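Long-range contact in cell division protein FtsI/penicillin binding protein 2 (Legionella pneumophila subsp. pneumophila ATCC 43290, PDB 4ZTK), which probably cross-links septal peptidoglycan as a D,D-transpeptidase during cell division, and belongs to the penicillin-binding protein family: residues G247-V252 with A261-Y266. Numbering follows the deposited sequence.
Sequences GKTGTV and ALFAGY
The ring of Phe263 takes Thr249 CG2 at its edge, near the ring plane, 3.6 Å from CD1, while Gly247 CA approaches CZ obliquely at 3.7 Å; beyond the hairpin, Phe303 meets the same ring edge-to-face. This antiparallel β-hairpin forms one margin of the five-stranded sheet of the penicillin-binding transpeptidase fold, and its first strand carries Lys-Thr-Gly, consistent with the KTG motif that borders the active site in this family. With CG anti to the backbone N (chi1 -168°), Phe263 lays its ring along the neighbouring strand toward Gly247, where the strands close to 3.8 Å between Gly247 CA and Gly265 CA. Two pairs of backbone hydrogen bonds tie them: Lys248 with Ala264, Gly250 with Leu262. On the face of Lys248 and Ala264, Leu262 CD1 reaches over Gly250 to Val252 CG2. Thr249 OG1 hydrogen-bonds Thr234 OG1 and one sulfonate oxygen of a bound buffer molecule, probably from crystallisation, which also salt-bridges Lys248 NZ; Thr251 OG1 bonds another of its oxygens and Gly295 N. Ser134 OG also bonds that amine. The lysine chain runs forward alongside its own strand, and NZ donates to Thr249 O at 2.8 Å, tilted 24° from the carbonyl plane.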
loop_
_atom_site.group_PDB
_atom_site.type_symbol
_atom_site.label_atom_id
_atom_site.label_comp_id
_atom_site.label_asym_id
_atom_site.label_seq_id
_atom_site.Cartn_x
_atom_site.Cartn_y
_atom_site.Cartn_z
ATOM N N GLY A 247 -0.975 5.680 6.484
ATOM C CA GLY A 247 -0.220 4.815 5.599
ATOM C C GLY A 247 0.231 3.492 6.184
ATOM O O GLY A 247 0.221 3.291 7.400
ATOM N N LYS A 248 0.641 2.591 5.299
ATOM C CA LYS A 248 1.051 1.249 5.693
ATOM C C LYS A 248 2.289 0.814 4.927
ATOM O O LYS A 248 2.337 0.886 3.700
ATOM C CB LYS A 248 -0.075 0.240 5.452
ATOM C CG LYS A 248 0.285 -1.185 5.858
ATOM C CD LYS A 248 0.229 -1.348 7.371
ATOM C CE LYS A 248 0.871 -2.647 7.826
ATOM N NZ LYS A 248 2.354 -2.641 7.652
ATOM N N THR A 249 3.286 0.358 5.672
ATOM C CA THR A 249 4.518 -0.149 5.102
ATOM C C THR A 249 4.345 -1.570 4.590
ATOM O O THR A 249 3.479 -2.317 5.058
ATOM C CB THR A 249 5.625 -0.183 6.164
ATOM O OG1 THR A 249 5.178 -0.963 7.287
ATOM C CG2 THR A 249 5.944 1.226 6.633
ATOM N N GLY A 250 5.183 -1.941 3.630
ATOM C CA GLY A 250 5.302 -3.326 3.212
ATOM C C GLY A 250 6.723 -3.635 2.775
ATOM O O GLY A 250 7.410 -2.775 2.219
ATOM N N THR A 251 7.161 -4.861 3.045
ATOM C CA THR A 251 8.448 -5.357 2.577
ATOM C C THR A 251 8.254 -6.765 2.027
ATOM O O THR A 251 7.917 -7.689 2.763
ATOM C CB THR A 251 9.500 -5.407 3.710
ATOM O OG1 THR A 251 9.559 -4.138 4.367
ATOM C CG2 THR A 251 10.871 -5.745 3.151
ATOM N N VAL A 252 8.457 -6.933 0.728
ATOM C CA VAL A 252 8.226 -8.226 0.096
ATOM C C VAL A 252 9.537 -8.859 -0.363
ATOM O O VAL A 252 10.380 -8.192 -0.967
ATOM C CB VAL A 252 7.265 -8.089 -1.111
ATOM C CG1 VAL A 252 7.021 -9.443 -1.768
ATOM C CG2 VAL A 252 5.951 -7.461 -0.673
ATOM N N ALA A 261 10.295 -2.764 -1.451
ATOM C CA ALA A 261 9.968 -1.921 -0.308
ATOM C C ALA A 261 8.789 -1.023 -0.670
ATOM O O ALA A 261 8.859 -0.245 -1.621
ATOM C CB ALA A 261 11.175 -1.094 0.098
ATOM N N LEU A 262 7.710 -1.131 0.097
ATOM C CA LEU A 262 6.450 -0.495 -0.268
ATOM C C LEU A 262 5.943 0.451 0.800
ATOM O O LEU A 262 6.138 0.214 1.989
ATOM C CB LEU A 262 5.367 -1.555 -0.509
ATOM C CG LEU A 262 5.567 -2.659 -1.543
ATOM C CD1 LEU A 262 6.385 -3.801 -0.959
ATOM C CD2 LEU A 262 4.215 -3.157 -2.041
ATOM N N PHE A 263 5.265 1.512 0.369
ATOM C CA PHE A 263 4.488 2.333 1.286
ATOM C C PHE A 263 3.268 2.889 0.575
ATOM O O PHE A 263 3.381 3.523 -0.468
ATOM C CB PHE A 263 5.316 3.467 1.894
ATOM C CG PHE A 263 4.637 4.156 3.050
ATOM C CD1 PHE A 263 4.593 3.561 4.299
ATOM C CD2 PHE A 263 4.041 5.395 2.886
ATOM C CE1 PHE A 263 3.968 4.192 5.369
ATOM C CE2 PHE A 263 3.420 6.036 3.951
ATOM C CZ PHE A 263 3.381 5.433 5.193
ATOM N N ALA A 264 2.101 2.633 1.149
ATOM C CA ALA A 264 0.842 3.058 0.565
ATOM C C ALA A 264 0.101 3.898 1.584
ATOM O O ALA A 264 0.052 3.551 2.757
ATOM C CB ALA A 264 0.008 1.849 0.178
ATOM N N GLY A 265 -0.479 5.005 1.142
ATOM C CA GLY A 265 -1.194 5.864 2.059
ATOM C C GLY A 265 -1.946 7.000 1.399
ATOM O O GLY A 265 -2.091 7.045 0.179
ATOM N N TYR A 266 -2.433 7.925 2.219
ATOM C CA TYR A 266 -3.193 9.055 1.717
ATOM C C TYR A 266 -3.098 10.234 2.679
ATOM O O TYR A 266 -2.811 10.056 3.864
ATOM C CB TYR A 266 -4.648 8.656 1.445
ATOM C CG TYR A 266 -5.353 8.024 2.626
ATOM C CD1 TYR A 266 -5.941 8.809 3.607
ATOM C CD2 TYR A 266 -5.440 6.644 2.754
ATOM C CE1 TYR A 266 -6.592 8.243 4.687
ATOM C CE2 TYR A 266 -6.097 6.063 3.828
ATOM C CZ TYR A 266 -6.668 6.871 4.793
ATOM O OH TYR A 266 -7.316 6.311 5.871
#